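Local coordinates for alanine racemase (Oenococcus oeni PSU-1, PDB 3HUR), which is a two-domain protein of the alanine racemase family, with an N-terminal TIM-barrel domain and a C-terminal domain built mainly of beta strands, at residues 345-350 and 360-365; 256-261 and 285-290. All coordinates share one frame; numbering follows the deposited sequence.

Interaction 1: residues 345-350 and 360-365; sequences QITVEE and DEIQTT
Strands 347-350 and 360-364 run antiparallel, their axes 4.6 Å apart at closest and 160° between their directions. Val-348 and Gln-363 form one hydrogen-bonded pair, with Val-348 N to Gln-363 O at 2.9 Å. Glu-350 and Glu-361 form the next, and Thr-365 N reaches back to Ile-346 O at the open end.

The side chains sort onto two faces. On one, Glu-349 and Ile-362 cross obliquely. The Glu-349 chain is extended, with CG anti to the backbone N (chi1 -177°), and this carries the carboxylate over CG1 and CD1 of Ile-362. Its OE2 also meets Asp-360 OD1 at 2.5 Å, with the carboxylate planes 37° apart. At this distance one of the two acids probably carries a proton and donates it to the other. Farther along, Ile-362 CG2 packs on Thr-347 CB at 3.8 Å. Ala-41 and Tyr-44 of helix 41-45 touch this face.

The other face bears Val-348, Glu-350, Glu-361 and Gln-363. Glu-350 and Glu-361 lie side by side and point the same way, with nearly coplanar carboxylates and 2.9 Å between their OE1 atoms. Such crowding would probably raise the proton affinity of one of them. Asn-291 of the second subunit binds Glu-350 OE2. Water 1 accepts from Gln-363 NE2 at 3.0 Å and donates weakly to Glu-350 OE1. Beyond them, Val-348 CG1 meets Thr-365 CG2 at 3.6 Å, the two side chains crossing at about a right angle.

The pairing is that of a two-stranded beta hairpin, wedged here between helix 41-45 of its own chain and the second subunit.

Interaction 2: residues 256-261 and 285-290; sequences EIADVR and TLPFGY
Leu-286 CG stands beside its backbone N (chi1 -49°); chi2 near 180° extends CD1, and the other branch, CD2, meets Ile-257. There CD2 lies 4.0 Å from Ile-257 CG1. Arg-261 is bent at chi3 (-63°), which folds its guanidinium back toward Thr-285.

Water 2 joins the polar ends of Arg-261 and Thr-285. It lies at the edge of the guanidinium, in its plane, and accepts from Arg-261 NE at 2.9 Å. It is also 2.7 Å from Thr-285 OG1 and donates weakly to Asp-259 O. Thr-285 OG1 has a further partner in Tyr-271 of the third subunit. The ring of that tyrosine also makes a cation-pi contact with Arg-261.

The backbones meet at a classic beta bulge, in which two residues, Ala-258 and Asp-259, stand opposite the single residue Thr-285. Ala-258 N binds Thr-285 O at 3.0 Å. Asp-259 N makes only a weak bond to the same oxygen. Thr-285 N returns a bond to Asp-259 O at 2.8 Å. The bulge interrupts strand 251-263 where it pairs antiparallel with strand 281-286 in the mixed sheet of the C-terminal domain. On the face that carries Asp-259 and Thr-285, their CB atoms sit 3.9 Å apart.

Past the pair, Pro-287 is the centre of an inverse gamma turn that follows the end of strand 281-286. Its CD presses on Glu-256 O at 3.0 Å, and the Ala-258 methyl lies near the same CD, 4.2 Å from CB to CD. Val-359 of the second subunit packs against both Pro-287 and Ala-258.

How the interactions relate
Along the chain, both segments of interaction 2 come before those of interaction 1. All four segments lie in the C-terminal part of the protein, yet the contacts lie in different beta sheets. Their centres are 30 Å apart, and their nearest atoms are about 14 Å apart. Interaction 2 sits in the mixed sheet, on strands 251-263 and 281-286, about 31 Å from the centre of the chain. Interaction 1 forms a separate hairpin, strands 347-353 and 357-364, about 10 Å from that centre and beside helix 41-45. Both contacts touch the second subunit, and 256-261 with 285-290 also meets the third. The C-terminal part thus adds to the assembly through two distinct sheets.

Interaction 1: residues 345-350 and 360-365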
loop_
_atom_site.group_PDB
_atom_site.type_symbol
_atom_site.label_atom_id
_atom_site.label_comp_id
_atom_site.label_asym_id
_atom_site.label_seq_id
_atom_site.Cartn_x
_atom_site.Cartn_y
_atom_site.Cartn_z
ATOM N N GLN A 345 16.917 3.555 -9.384
ATOM C CA GLN A 345 17.140 4.708 -8.509
ATOM C C GLN A 345 16.922 4.350 -7.003
ATOM O O GLN A 345 16.140 3.491 -6.677
ATOM C CB GLN A 345 16.207 5.882 -8.847
ATOM C CG GLN A 345 15.926 6.155 -10.308
ATOM C CD GLN A 345 17.011 6.979 -11.001
ATOM O OE1 GLN A 345 16.850 8.190 -11.212
ATOM N NE2 GLN A 345 18.120 6.324 -11.340
ATOM N N ILE A 346 17.629 5.065 -6.128
ATOM C CA ILE A 346 17.458 4.921 -4.704
ATOM C C ILE A 346 16.896 6.180 -4.093
ATOM O O ILE A 346 16.686 6.226 -2.894
ATOM C CB ILE A 346 18.722 4.457 -4.018
ATOM C CG1 ILE A 346 19.873 5.443 -4.236
ATOM C CG2 ILE A 346 19.076 3.093 -4.499
ATOM C CD1 ILE A 346 21.111 5.121 -3.469
ATOM N N THR A 347 16.574 7.168 -4.936
ATOM C CA THR A 347 15.924 8.414 -4.485
ATOM C C THR A 347 14.846 8.819 -5.434
ATOM O O THR A 347 14.876 8.450 -6.588
ATOM C CB THR A 347 16.909 9.593 -4.406
ATOM O OG1 THR A 347 17.760 9.549 -5.538
ATOM C CG2 THR A 347 17.788 9.532 -3.181
ATOM N N VAL A 348 13.903 9.603 -4.931
ATOM C CA VAL A 348 12.858 10.218 -5.711
ATOM C C VAL A 348 12.914 11.711 -5.374
ATOM O O VAL A 348 13.135 12.076 -4.239
ATOM C CB VAL A 348 11.421 9.623 -5.407
ATOM C CG1 VAL A 348 11.059 9.735 -3.901
ATOM C CG2 VAL A 348 10.295 10.303 -6.244
ATOM N N GLU A 349 12.691 12.549 -6.376
ATOM C CA GLU A 349 12.624 13.994 -6.237
ATOM C C GLU A 349 11.254 14.568 -6.608
ATOM O O GLU A 349 10.668 14.170 -7.578
ATOM C CB GLU A 349 13.653 14.607 -7.174
ATOM C CG GLU A 349 13.757 16.132 -7.105
ATOM C CD GLU A 349 15.136 16.607 -7.507
ATOM O OE1 GLU A 349 15.836 15.820 -8.190
ATOM O OE2 GLU A 349 15.534 17.718 -7.111
ATOM N N GLU A 350 10.808 15.564 -5.863
ATOM C CA GLU A 350 9.501 16.188 -6.015
ATOM C C GLU A 350 9.782 17.697 -5.989
ATOM O O GLU A 350 10.405 18.165 -5.054
ATOM C CB GLU A 350 8.652 15.738 -4.802
ATOM C CG GLU A 350 7.197 16.310 -4.590
ATOM C CD GLU A 350 6.380 15.506 -3.468
ATOM O OE1 GLU A 350 6.928 15.212 -2.366
ATOM O OE2 GLU A 350 5.181 15.146 -3.690
ATOM N N ASP A 360 11.865 21.900 -3.404
ATOM C CA ASP A 360 12.645 20.833 -4.038
ATOM C C ASP A 360 13.004 19.717 -3.026
ATOM O O ASP A 360 14.049 19.763 -2.414
ATOM C CB ASP A 360 13.940 21.394 -4.662
ATOM C CG ASP A 360 14.621 20.399 -5.623
ATOM O OD1 ASP A 360 14.463 19.183 -5.457
ATOM O OD2 ASP A 360 15.332 20.817 -6.576
ATOM N N GLU A 361 12.167 18.688 -2.905
ATOM C CA GLU A 361 12.362 17.589 -1.925
ATOM C C GLU A 361 12.925 16.285 -2.485
ATOM O O GLU A 361 12.257 15.633 -3.249
ATOM C CB GLU A 361 11.013 17.244 -1.319
ATOM C CG GLU A 361 11.131 16.340 -0.072
ATOM C CD GLU A 361 9.789 15.957 0.522
ATOM O OE1 GLU A 361 8.782 15.939 -0.252
ATOM O OE2 GLU A 361 9.760 15.664 1.764
ATOM N N ILE A 362 14.123 15.878 -2.084
ATOM C CA ILE A 362 14.619 14.560 -2.447
ATOM C C ILE A 362 14.500 13.654 -1.232
ATOM O O ILE A 362 14.709 14.114 -0.107
ATOM C CB ILE A 362 16.056 14.592 -2.952
ATOM C CG1 ILE A 362 16.150 15.533 -4.147
ATOM C CG2 ILE A 362 16.457 13.243 -3.411
ATOM C CD1 ILE A 362 17.532 15.590 -4.859
ATOM N N GLN A 363 14.164 12.377 -1.478
ATOM C CA GLN A 363 13.935 11.388 -0.442
ATOM C C GLN A 363 14.394 10.010 -0.861
ATOM O O GLN A 363 14.315 9.686 -2.027
ATOM C CB GLN A 363 12.459 11.307 -0.114
ATOM C CG GLN A 363 11.988 12.366 0.804
ATOM C CD GLN A 363 10.509 12.218 1.146
ATOM O OE1 GLN A 363 10.139 12.098 2.317
ATOM N NE2 GLN A 363 9.673 12.216 0.139
ATOM N N THR A 364 14.858 9.206 0.101
ATOM C CA THR A 364 15.273 7.831 -0.182
ATOM C C THR A 364 14.066 6.966 -0.511
ATOM O O THR A 364 12.936 7.258 -0.097
ATOM C CB THR A 364 16.028 7.153 0.987
ATOM O OG1 THR A 364 16.567 5.904 0.521
ATOM C CG2 THR A 364 15.110 6.879 2.135
ATOM N N THR A 365 14.315 5.978 -1.347
ATOM C CA THR A 365 13.343 4.961 -1.706
ATOM C C THR A 365 13.986 3.586 -1.467
ATOM O O THR A 365 13.481 2.591 -1.985
ATOM C CB THR A 365 12.937 5.044 -3.236
ATOM O OG1 THR A 365 14.111 4.803 -4.027
ATOM C CG2 THR A 365 12.333 6.389 -3.588
HETATM O O HOH W 1 6.774 12.800 0.139
#

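Interaction 2: residues 256-261 and 285-290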
loop_
_atom_site.group_PDB
_atom_site.type_symbol
_atom_site.label_atom_id
_atom_site.label_comp_id
_atom_site.label_asym_id
_atom_site.label_seq_id
_atom_site.Cartn_x
_atom_site.Cartn_y
_atom_site.Cartn_z
ATOM N N GLU A 256 21.080 -12.159 7.027
ATOM C CA GLU A 256 21.909 -13.251 7.517
ATOM C C GLU A 256 21.064 -14.476 7.797
ATOM O O GLU A 256 19.879 -14.358 7.972
ATOM C CB GLU A 256 22.661 -12.821 8.784
ATOM C CG GLU A 256 21.764 -12.600 9.993
ATOM C CD GLU A 256 22.498 -11.999 11.174
ATOM O OE1 GLU A 256 23.426 -12.632 11.681
ATOM O OE2 GLU A 256 22.139 -10.893 11.616
ATOM N N ILE A 257 21.686 -15.644 7.855
ATOM C CA ILE A 257 20.986 -16.887 8.122
ATOM C C ILE A 257 20.636 -16.905 9.613
ATOM O O ILE A 257 21.536 -16.823 10.433
ATOM C CB ILE A 257 21.897 -18.106 7.825
ATOM C CG1 ILE A 257 22.224 -18.211 6.347
ATOM C CG2 ILE A 257 21.250 -19.419 8.296
ATOM C CD1 ILE A 257 23.045 -19.447 5.967
ATOM N N ALA A 258 19.339 -17.030 9.925
ATOM C CA ALA A 258 18.812 -17.131 11.293
ATOM C C ALA A 258 18.554 -18.575 11.749
ATOM O O ALA A 258 18.484 -18.846 12.942
ATOM C CB ALA A 258 17.504 -16.292 11.449
ATOM N N ASP A 259 18.405 -19.491 10.792
ATOM C CA ASP A 259 18.126 -20.882 11.098
ATOM C C ASP A 259 18.554 -21.774 9.921
ATOM O O ASP A 259 18.303 -21.448 8.760
ATOM C CB ASP A 259 16.630 -21.035 11.384
ATOM C CG ASP A 259 16.262 -22.384 12.043
ATOM O OD1 ASP A 259 17.103 -22.926 12.791
ATOM O OD2 ASP A 259 15.105 -22.869 11.822
ATOM N N VAL A 260 19.214 -22.887 10.237
ATOM C CA VAL A 260 19.531 -23.950 9.257
ATOM C C VAL A 260 18.936 -25.300 9.699
ATOM O O VAL A 260 19.122 -25.724 10.841
ATOM C CB VAL A 260 21.032 -24.157 9.085
ATOM C CG1 VAL A 260 21.293 -24.995 7.840
ATOM C CG2 VAL A 260 21.746 -22.823 8.983
ATOM N N ARG A 261 18.208 -25.935 8.779
ATOM C CA ARG A 261 17.546 -27.213 8.996
ATOM C C ARG A 261 17.973 -28.208 7.897
ATOM O O ARG A 261 17.946 -27.874 6.707
ATOM C CB ARG A 261 16.034 -27.026 8.901
ATOM C CG ARG A 261 15.339 -26.294 10.094
ATOM C CD ARG A 261 13.840 -26.127 9.808
ATOM N NE ARG A 261 13.643 -25.278 8.638
ATOM C CZ ARG A 261 12.568 -25.246 7.842
ATOM N NH1 ARG A 261 11.511 -26.036 8.030
ATOM N NH2 ARG A 261 12.564 -24.400 6.804
ATOM N N THR A 285 16.714 -20.353 6.724
ATOM C CA THR A 285 15.649 -19.356 6.936
ATOM C C THR A 285 16.267 -17.955 7.169
ATOM O O THR A 285 17.110 -17.776 8.068
ATOM C CB THR A 285 14.886 -19.670 8.211
ATOM O OG1 THR A 285 14.395 -20.987 8.113
ATOM C CG2 THR A 285 13.722 -18.686 8.467
ATOM N N LEU A 286 15.835 -16.981 6.381
ATOM C CA LEU A 286 16.395 -15.639 6.438
ATOM C C LEU A 286 15.326 -14.751 7.052
ATOM O O LEU A 286 14.148 -14.917 6.765
ATOM C CB LEU A 286 16.780 -15.150 5.024
ATOM C CG LEU A 286 17.619 -16.102 4.165
ATOM C CD1 LEU A 286 17.934 -15.467 2.833
ATOM C CD2 LEU A 286 18.916 -16.554 4.830
ATOM N N PRO A 287 15.719 -13.812 7.901
ATOM C CA PRO A 287 14.704 -13.105 8.633
ATOM C C PRO A 287 14.190 -11.879 7.882
ATOM O O PRO A 287 14.184 -10.774 8.415
ATOM C CB PRO A 287 15.422 -12.746 9.916
ATOM C CG PRO A 287 16.830 -12.449 9.448
ATOM C CD PRO A 287 17.066 -13.485 8.394
ATOM N N PHE A 288 13.755 -12.078 6.644
ATOM C CA PHE A 288 12.918 -11.111 5.991
ATOM C C PHE A 288 11.785 -11.746 5.224
ATOM O O PHE A 288 11.841 -12.887 4.805
ATOM C CB PHE A 288 13.750 -10.239 5.059
ATOM C CG PHE A 288 14.546 -11.007 4.061
ATOM C CD1 PHE A 288 13.998 -11.359 2.865
ATOM C CD2 PHE A 288 15.847 -11.377 4.333
ATOM C CE1 PHE A 288 14.725 -12.061 1.943
ATOM C CE2 PHE A 288 16.603 -12.066 3.395
ATOM C CZ PHE A 288 16.027 -12.412 2.203
ATOM N N GLY A 289 10.758 -10.943 4.994
ATOM C CA GLY A 289 9.650 -11.341 4.141
ATOM C C GLY A 289 8.805 -10.166 3.763
ATOM O O GLY A 289 9.274 -9.038 3.749
ATOM N N TYR A 290 7.524 -10.404 3.525
ATOM C CA TYR A 290 6.681 -9.368 2.941
ATOM C C TYR A 290 6.399 -8.198 3.838
ATOM O O TYR A 290 5.778 -7.268 3.375
ATOM C CB TYR A 290 5.362 -9.957 2.428
ATOM C CG TYR A 290 5.568 -10.874 1.247
ATOM C CD1 TYR A 290 5.948 -10.371 0.008
ATOM C CD2 TYR A 290 5.365 -12.247 1.360
ATOM C CE1 TYR A 290 6.151 -11.224 -1.077
ATOM C CE2 TYR A 290 5.558 -13.099 0.282
ATOM C CZ TYR A 290 5.948 -12.595 -0.928
ATOM O OH TYR A 290 6.119 -13.476 -1.995
HETATM O O HOH W 2 15.634 -23.374 7.688
#